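Long-range contacts in phosphoenolpyruvate-protein phosphotransferase (Coxiella burnetii, PDB 3TRC), which probably transfers phosphate from phosphoenolpyruvate to a histidine of an acceptor protein, with the chain here holding its GAF sensor-type domain: residues P89-D94 and G114-P119; P39-S44 and Q133-H138; I120-E125 and H154-I159. All blocks are in the same frame, centred on the assembly; numbering follows the deposited sequence. Where two conformers were deposited one is given.

Interaction 1: P89-D94 and G114-P119; sequences PINLAD and GFLGIP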
loop_
_atom_site.group_PDB
_atom_site.type_symbol
_atom_site.label_atom_id
_atom_site.label_comp_id
_atom_site.label_asym_id
_atom_site.label_seq_id
_atom_site.Cartn_x
_atom_site.Cartn_y
_atom_site.Cartn_z
ATOM N N PRO A 89 3.472 -0.436 17.545
ATOM C CA PRO A 89 4.685 0.362 17.360
ATOM C C PRO A 89 5.231 0.920 18.672
ATOM O O PRO A 89 4.472 1.233 19.595
ATOM C CB PRO A 89 4.217 1.506 16.449
ATOM C CG PRO A 89 2.997 0.974 15.765
ATOM C CD PRO A 89 2.336 0.086 16.773
ATOM N N ILE A 90 6.553 1.031 18.747
ATOM C CA ILE A 90 7.207 1.766 19.815
ATOM C C ILE A 90 7.960 2.924 19.167
ATOM O O ILE A 90 8.816 2.723 18.302
ATOM C CB ILE A 90 8.164 0.878 20.637
ATOM C CG1 ILE A 90 7.392 -0.286 21.269
ATOM C CG2 ILE A 90 8.854 1.701 21.717
ATOM C CD1 ILE A 90 8.244 -1.178 22.166
ATOM N N ASN A 91 7.610 4.137 19.577
ATOM C CA ASN A 91 8.114 5.370 18.979
ATOM C C ASN A 91 8.743 6.216 20.080
ATOM O O ASN A 91 8.036 6.731 20.956
ATOM C CB ASN A 91 6.933 6.104 18.341
ATOM C CG ASN A 91 7.343 7.284 17.480
ATOM O OD1 ASN A 91 8.440 7.816 17.599
ATOM N ND2 ASN A 91 6.434 7.706 16.605
ATOM N N LEU A 92 10.065 6.353 20.050
ATOM C CA LEU A 92 10.792 7.016 21.131
ATOM C C LEU A 92 11.748 8.079 20.607
ATOM O O LEU A 92 12.262 7.970 19.497
ATOM C CB LEU A 92 11.592 5.982 21.927
ATOM C CG LEU A 92 10.807 4.776 22.439
ATOM C CD1 LEU A 92 11.746 3.673 22.921
ATOM C CD2 LEU A 92 9.842 5.194 23.532
ATOM N N ALA A 93 12.002 9.096 21.425
ATOM C CA ALA A 93 12.971 10.130 21.082
ATOM C C ALA A 93 14.399 9.727 21.455
ATOM O O ALA A 93 15.358 10.174 20.829
ATOM C CB ALA A 93 12.608 11.442 21.753
ATOM N N ASP A 94 14.538 8.886 22.474
ATOM C CA ASP A 94 15.866 8.466 22.921
ATOM C C ASP A 94 15.861 7.010 23.391
ATOM O O ASP A 94 15.774 6.730 24.592
ATOM C CB ASP A 94 16.358 9.388 24.040
ATOM C CG ASP A 94 17.872 9.503 24.089
ATOM O OD1 ASP A 94 18.573 8.615 23.559
ATOM O OD2 ASP A 94 18.366 10.487 24.679
ATOM N N GLY A 114 16.602 8.608 18.248
ATOM C CA GLY A 114 15.235 8.458 17.778
ATOM C C GLY A 114 15.013 7.045 17.270
ATOM O O GLY A 114 15.882 6.486 16.606
ATOM N N PHE A 115 13.848 6.476 17.572
ATOM C CA PHE A 115 13.578 5.057 17.318
ATOM C C PHE A 115 12.114 4.836 16.956
ATOM O O PHE A 115 11.212 5.315 17.645
ATOM C CB PHE A 115 13.928 4.236 18.572
ATOM C CG PHE A 115 13.619 2.760 18.471
ATOM C CD1 PHE A 115 12.351 2.270 18.773
ATOM C CD2 PHE A 115 14.618 1.852 18.147
ATOM C CE1 PHE A 115 12.077 0.904 18.709
ATOM C CE2 PHE A 115 14.353 0.483 18.079
ATOM C CZ PHE A 115 13.080 0.010 18.362
ATOM N N LEU A 116 11.877 4.124 15.863
ATOM C CA LEU A 116 10.529 3.665 15.551
ATOM C C LEU A 116 10.587 2.188 15.213
ATOM O O LEU A 116 11.177 1.796 14.206
ATOM C CB LEU A 116 9.929 4.453 14.381
ATOM C CG LEU A 116 8.533 4.015 13.920
ATOM C CD1 LEU A 116 7.532 4.097 15.065
ATOM C CD2 LEU A 116 8.074 4.873 12.741
ATOM N N GLY A 117 9.986 1.372 16.073
ATOM C CA GLY A 117 9.933 -0.062 15.851
ATOM C C GLY A 117 8.514 -0.472 15.537
ATOM O O GLY A 117 7.588 -0.138 16.274
ATOM N N ILE A 118 8.344 -1.193 14.434
ATOM C CA ILE A 118 7.025 -1.527 13.920
ATOM C C ILE A 118 6.883 -3.026 13.678
ATOM O O ILE A 118 7.683 -3.630 12.963
ATOM C CB ILE A 118 6.762 -0.756 12.611
ATOM C CG1 ILE A 118 6.748 0.744 12.894
ATOM C CG2 ILE A 118 5.464 -1.202 11.957
ATOM C CD1 ILE A 118 6.333 1.562 11.731
ATOM N N PRO A 119 5.856 -3.637 14.272
ATOM C CA PRO A 119 5.672 -5.071 14.065
ATOM C C PRO A 119 5.151 -5.339 12.662
ATOM O O PRO A 119 4.306 -4.600 12.148
ATOM C CB PRO A 119 4.624 -5.442 15.118
ATOM C CG PRO A 119 3.845 -4.189 15.314
ATOM C CD PRO A 119 4.812 -3.058 15.135
#
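Ile90, Asn91 and Leu92 form the short edge strand of the GAF-domain sheet within this chain, paired antiparallel with Gly117, Leu116 and Phe115. Ile90 and Gly117 make a hydrogen-bonded pair: Ile90 N donates to Gly117 O at 2.9 Å, and Gly117 N returns an almost straight bond to Ile90 O. Leu92 and Phe115 repeat the pattern: Leu92 N donates to Phe115 O at 2.9 Å and Phe115 N donates back to Leu92 O. Between them lies the non-hydrogen-bonded pair Asn91 and Leu116, whose alpha carbons send C-H groups to Phe115 O and Ile90 O. Pro89 extends the contact with a further C-H approach, its CA 3.1 Å from Gly117 O.

The side chains divide between two faces. On one, the Phe115 ring swings out with CG anti to the backbone N (chi1 177°) and lies beside strand 90-92, its CD1 3.6 Å from Ile90 O, which sits at the ring edge. Ile90 CB packs loosely against Phe115 CE1, and Leu92 CD1 packs obliquely at 4.4 Å from Phe115 CD1. Helix 78-86 covers this face through Leu79, Leu82 and Val83. Phe115 CE1 occupies the place over Gly117 where a side chain would otherwise project. On the other face, Leu116 CD1 turns back to within 3.9 Å of Asn91 CB. Asn91 ND2 donates to Phe140 O and to Glu145 OE1, the latter on helix 142-164. Four main-chain bonds thus fix the register, while apolar contacts on one face and an anchored amide on the other join the edge strand to helix 78-86 and helix 142-164 respectively.

Interaction 2: P39-S44 and Q133-H138; sequences PADACS and QQLESH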
loop_
_atom_site.group_PDB
_atom_site.type_symbol
_atom_site.label_atom_id
_atom_site.label_comp_id
_atom_site.label_asym_id
_atom_site.label_seq_id
_atom_site.Cartn_x
_atom_site.Cartn_y
_atom_site.Cartn_z
ATOM N N PRO A 39 13.499 11.796 5.994
ATOM C CA PRO A 39 14.578 10.804 5.937
ATOM C C PRO A 39 14.862 10.198 7.307
ATOM O O PRO A 39 14.326 10.648 8.320
ATOM C CB PRO A 39 15.780 11.638 5.500
ATOM C CG PRO A 39 15.534 12.966 6.145
ATOM C CD PRO A 39 14.031 13.169 6.091
ATOM N N ALA A 40 15.704 9.172 7.332
ATOM C CA ALA A 40 16.172 8.587 8.578
ATOM C C ALA A 40 17.614 8.146 8.369
ATOM O O ALA A 40 18.085 8.077 7.240
ATOM C CB ALA A 40 15.301 7.402 8.984
ATOM N N ASP A 41 18.317 7.837 9.452
ATOM C CA ASP A 41 19.735 7.496 9.337
ATOM C C ASP A 41 20.026 6.003 9.267
ATOM O O ASP A 41 21.056 5.598 8.729
ATOM C CB ASP A 41 20.534 8.157 10.453
ATOM C CG ASP A 41 20.331 9.649 10.484
ATOM O OD1 ASP A 41 20.555 10.302 9.438
ATOM O OD2 ASP A 41 19.903 10.165 11.530
ATOM N N ALA A 42 19.115 5.188 9.788
ATOM C CA ALA A 42 19.231 3.746 9.644
ATOM C C ALA A 42 17.855 3.101 9.563
ATOM O O ALA A 42 16.888 3.592 10.137
ATOM C CB ALA A 42 20.047 3.145 10.796
ATOM N N CYS A 43 17.761 2.018 8.805
ATOM C CA CYS A 43 16.529 1.256 8.738
ATOM C C CYS A 43 16.905 -0.198 8.557
ATOM O O CYS A 43 17.732 -0.530 7.711
ATOM C CB CYS A 43 15.641 1.737 7.590
ATOM S SG CYS A 43 14.060 0.883 7.490
ATOM N N SER A 44 16.307 -1.054 9.375
ATOM C CA SER A 44 16.602 -2.481 9.361
ATOM C C SER A 44 15.316 -3.288 9.357
ATOM O O SER A 44 14.303 -2.862 9.910
ATOM C CB SER A 44 17.447 -2.866 10.585
ATOM O OG SER A 44 18.661 -2.125 10.603
ATOM N N GLN A 133 15.738 4.273 12.666
ATOM C CA GLN A 133 16.501 4.995 13.677
ATOM C C GLN A 133 17.057 6.287 13.116
ATOM O O GLN A 133 17.258 6.417 11.915
ATOM C CB GLN A 133 17.646 4.125 14.201
ATOM C CG GLN A 133 17.193 2.750 14.696
ATOM C CD GLN A 133 18.351 1.881 15.158
ATOM O OE1 GLN A 133 18.877 1.062 14.396
ATOM N NE2 GLN A 133 18.754 2.056 16.412
ATOM N N GLN A 134 17.287 7.255 13.992
ATOM C CA GLN A 134 17.935 8.486 13.572
ATOM C C GLN A 134 18.855 8.999 14.664
ATOM O O GLN A 134 18.694 8.667 15.838
ATOM C CB GLN A 134 16.912 9.549 13.154
ATOM C CG GLN A 134 15.859 9.861 14.191
ATOM C CD GLN A 134 14.668 10.591 13.593
ATOM O OE1 GLN A 134 14.612 10.831 12.386
ATOM N NE2 GLN A 134 13.713 10.949 14.439
ATOM N N LEU A 135 19.834 9.796 14.256
ATOM C CA LEU A 135 20.802 10.363 15.180
ATOM C C LEU A 135 20.170 11.399 16.108
ATOM O O LEU A 135 20.556 11.506 17.273
ATOM C CB LEU A 135 21.954 10.989 14.392
ATOM C CG LEU A 135 22.759 10.017 13.523
ATOM C CD1 LEU A 135 23.583 10.767 12.485
ATOM C CD2 LEU A 135 23.643 9.120 14.381
ATOM N N GLU A 136 19.205 12.162 15.597
ATOM C CA GLU A 136 18.546 13.178 16.406
ATOM C C GLU A 136 17.747 12.496 17.500
ATOM O O GLU A 136 17.196 11.411 17.291
ATOM C CB GLU A 136 17.603 14.035 15.554
ATOM C CG GLU A 136 18.292 14.884 14.499
ATOM C CD GLU A 136 18.786 16.210 15.041
ATOM O OE1 GLU A 136 18.316 16.627 16.122
ATOM O OE2 GLU A 136 19.643 16.841 14.385
ATOM N N SER A 137 17.684 13.125 18.667
ATOM C CA SER A 137 16.857 12.608 19.751
ATOM C C SER A 137 15.422 13.101 19.581
ATOM O O SER A 137 14.893 13.835 20.417
ATOM C CB SER A 137 17.422 13.015 21.117
ATOM O OG SER A 137 18.676 12.392 21.350
ATOM N N HIS A 138 14.806 12.698 18.473
ATOM C CA HIS A 138 13.439 13.079 18.149
ATOM C C HIS A 138 12.647 11.821 17.916
ATOM O O HIS A 138 13.123 10.905 17.247
ATOM C CB HIS A 138 13.396 13.870 16.840
ATOM C CG HIS A 138 14.036 15.217 16.918
ATOM N ND1 HIS A 138 14.111 16.066 15.834
ATOM C CD2 HIS A 138 14.632 15.863 17.947
ATOM C CE1 HIS A 138 14.727 17.178 16.193
ATOM N NE2 HIS A 138 15.058 17.079 17.468
HETATM O O HOH W 1 18.996 12.557 12.528
HETATM O O HOH W 2 17.854 0.154 11.961
#
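Asp41 OD2 takes the backbone N-H of Leu135 at 2.8 Å, nearly straight (171°), through the anti lone pair of the carboxylate. The same oxygen accepts a hydrogen bond from a water that in turn accepts one from Glu136 N, so one carboxylate oxygen holds two successive amides, Leu135 N directly and Glu136 N through the water. With chi1 at -55°, CG lies beside the Asp41 backbone N and anti to its carbonyl carbon, which carries the carboxylate across to Leu135.

The backbone grip centres on Gln133 O, which accepts from both Asp41 N (3.0 Å) and Ala42 N (3.1 Å). The first donor lies in the carbonyl plane and the second stands 38° above it. Gln133 N completes the pairing by donating to Ala42 O at 2.9 Å. Farther along, a second water bridges Gln133 OE1 and Ser44 OG, the latter also bonded to Thr60 OG1.

Packing is light: Leu135 CG rests 3.5 Å from Asp41 OD2, the two side chains crossing at about a right angle, and Ala42 CB meets Gln133 CB at 4.3 Å. Cys43 points away from this contact; its side chain touches Val31, Leu34 and Cys35 of helix 23-37, and a Cys35-Cys43 disulfide has been seen in this protein. Two consecutive residues facing Gln133 make this a classic beta bulge, set at the start of strand 42-49 in the central antiparallel sheet of the GAF fold.

Interaction 3: I120-E125 and H154-I159; sequences IIEQGE and HLAAEI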
loop_
_atom_site.group_PDB
_atom_site.type_symbol
_atom_site.label_atom_id
_atom_site.label_comp_id
_atom_site.label_asym_id
_atom_site.label_seq_id
_atom_site.Cartn_x
_atom_site.Cartn_y
_atom_site.Cartn_z
ATOM N N ILE A 120 5.688 -6.378 12.037
ATOM C CA ILE A 120 5.229 -6.786 10.716
ATOM C C ILE A 120 4.328 -7.986 10.913
ATOM O O ILE A 120 4.797 -9.073 11.246
ATOM C CB ILE A 120 6.406 -7.139 9.792
ATOM C CG1 ILE A 120 7.334 -5.922 9.632
ATOM C CG2 ILE A 120 5.890 -7.617 8.438
ATOM C CD1 ILE A 120 8.598 -6.190 8.819
ATOM N N ILE A 121 3.028 -7.773 10.734
ATOM C CA ILE A 121 2.024 -8.755 11.110
ATOM C C ILE A 121 1.126 -9.087 9.927
ATOM O O ILE A 121 0.580 -8.196 9.276
ATOM C CB ILE A 121 1.140 -8.227 12.267
ATOM C CG1 ILE A 121 2.009 -7.825 13.461
ATOM C CG2 ILE A 121 0.094 -9.267 12.668
ATOM C CD1 ILE A 121 1.273 -7.039 14.529
ATOM N N GLU A 122 0.994 -10.376 9.651
ATOM C CA GLU A 122 0.113 -10.849 8.597
ATOM C C GLU A 122 -1.068 -11.548 9.238
ATOM O O GLU A 122 -0.917 -12.616 9.826
ATOM C CB GLU A 122 0.855 -11.809 7.670
ATOM C CG GLU A 122 -0.041 -12.538 6.682
ATOM C CD GLU A 122 -0.565 -11.634 5.584
ATOM O OE1 GLU A 122 -0.108 -10.473 5.494
ATOM O OE2 GLU A 122 -1.433 -12.089 4.811
ATOM N N GLN A 123 -2.240 -10.929 9.133
ATOM C CA GLN A 123 -3.462 -11.484 9.707
ATOM C C GLN A 123 -3.263 -12.027 11.122
ATOM O O GLN A 123 -3.631 -13.162 11.412
ATOM C CB GLN A 123 -4.025 -12.580 8.803
ATOM C CG GLN A 123 -4.540 -12.070 7.473
ATOM C CD GLN A 123 -5.297 -13.133 6.704
ATOM O OE1 GLN A 123 -6.348 -12.866 6.127
ATOM N NE2 GLN A 123 -4.763 -14.350 6.694
ATOM N N GLY A 124 -2.673 -11.216 11.994
ATOM C CA GLY A 124 -2.498 -11.589 13.387
ATOM C C GLY A 124 -1.253 -12.396 13.711
ATOM O O GLY A 124 -0.973 -12.665 14.881
ATOM N N GLU A 125 -0.503 -12.788 12.684
ATOM C CA GLU A 125 0.732 -13.540 12.886
ATOM C C GLU A 125 1.952 -12.636 12.707
ATOM O O GLU A 125 2.151 -12.076 11.633
ATOM C CB GLU A 125 0.814 -14.710 11.902
ATOM C CG GLU A 125 2.052 -15.583 12.076
ATOM C CD GLU A 125 2.198 -16.640 10.991
ATOM O OE1 GLU A 125 1.360 -16.676 10.063
ATOM O OE2 GLU A 125 3.159 -17.437 11.064
ATOM N N HIS A 154 2.248 -3.996 3.785
ATOM C CA HIS A 154 2.694 -4.460 2.478
ATOM C C HIS A 154 3.821 -5.475 2.661
ATOM O O HIS A 154 3.823 -6.537 2.045
ATOM C CB HIS A 154 3.172 -3.259 1.655
ATOM C CG HIS A 154 3.212 -3.494 0.177
ATOM N ND1 HIS A 154 2.937 -4.718 -0.400
ATOM C CD2 HIS A 154 3.498 -2.655 -0.846
ATOM C CE1 HIS A 154 3.053 -4.620 -1.711
ATOM N NE2 HIS A 154 3.395 -3.377 -2.009
ATOM N N LEU A 155 4.787 -5.140 3.513
ATOM C CA LEU A 155 5.906 -6.035 3.789
ATOM C C LEU A 155 5.439 -7.377 4.343
ATOM O O LEU A 155 5.987 -8.424 3.993
ATOM C CB LEU A 155 6.890 -5.377 4.753
ATOM C CG LEU A 155 7.486 -4.061 4.241
ATOM C CD1 LEU A 155 8.421 -3.465 5.275
ATOM C CD2 LEU A 155 8.213 -4.283 2.925
ATOM N N ALA A 156 4.431 -7.349 5.208
ATOM C CA ALA A 156 3.878 -8.583 5.764
ATOM C C ALA A 156 3.349 -9.486 4.656
ATOM O O ALA A 156 3.593 -10.698 4.648
ATOM C CB ALA A 156 2.776 -8.273 6.776
ATOM N N ALA A 157 2.624 -8.895 3.711
ATOM C CA ALA A 157 2.069 -9.659 2.601
ATOM C C ALA A 157 3.177 -10.248 1.742
ATOM O O ALA A 157 3.093 -11.392 1.306
ATOM C CB ALA A 157 1.149 -8.784 1.753
ATOM N N GLU A 158 4.215 -9.460 1.497
ATOM C CA GLU A 158 5.337 -9.922 0.689
ATOM C C GLU A 158 6.084 -11.079 1.357
ATOM O O GLU A 158 6.442 -12.057 0.706
ATOM C CB GLU A 158 6.274 -8.756 0.370
ATOM C CG GLU A 158 5.591 -7.640 -0.429
ATOM C CD GLU A 158 5.172 -8.087 -1.823
ATOM O OE1 GLU A 158 6.011 -8.677 -2.526
ATOM O OE2 GLU A 158 4.005 -7.860 -2.212
ATOM N N ILE A 159 6.311 -10.973 2.661
ATOM C CA ILE A 159 6.937 -12.056 3.402
ATOM C C ILE A 159 6.058 -13.312 3.432
ATOM O O ILE A 159 6.539 -14.428 3.227
ATOM C CB ILE A 159 7.287 -11.610 4.834
ATOM C CG1 ILE A 159 8.278 -10.441 4.772
ATOM C CG2 ILE A 159 7.831 -12.781 5.648
ATOM C CD1 ILE A 159 8.596 -9.809 6.124
#
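Glu122, whose side chain lies against Ala156 and Ala157 of helix 142-164, has its backbone fixed by a bond from Glu122 N to Glu125 O at 2.9 Å and a return bond from Glu125 N to Glu122 O, which close a type I' turn. No hydrogen bond joins the two segments; they meet by van der Waals contact, the axes of strand 120-122 and helix segment 154-159 approaching to 6.9 Å and crossing at -60°.

Ala156 is the meeting point. Its CB presses against Ile121 O at 3.3 Å and against Ile120 CG2 at 3.6 Å. The CG2 branch of Ile120, anti to the backbone N, is the one that reaches the helix: it sits only 3.5 Å from Ala156 CA, tighter than usual for two carbons, and also meets Ile159 CD1 at 4.2 Å. Glu122 comes from the strand end, its chain bent at chi2 (72°), which lays OE1 alongside the helix backbone, 3.6 Å from Ala157 N.

Leu45 covers Ile120 and Leu155 from strand 42-49. A methyl as the sole side chain of Ala156 therefore lets the helix lie close on the strand, with Ile120 CG2 against its backbone and Glu122 beside it, where Asn18 of the second subunit also packs.

Overall arrangement
All three contacts belong to one GAF domain and share its antiparallel sheet. Strand 114-122 links interactions 1 and 3, whose centres are about 19 Å apart: one end of the strand pairs with edge strand 90-92, the other packs against helix 142-164. Interaction 2 joins strands 42-49 and 125-134, its centre about 10 Å from that of interaction 1, and the two touch through Gly114, whose backbone probably hydrogen-bonds to Gln134 and Glu136. Along the chain interaction 1 nests inside interaction 2, while interaction 3 follows interaction 1 and crosses interaction 2, about 23 Å away on the opposite side of the chain centre. Sheet pairing thus spans the domain from edge to middle, and the helix packing reaches the second subunit.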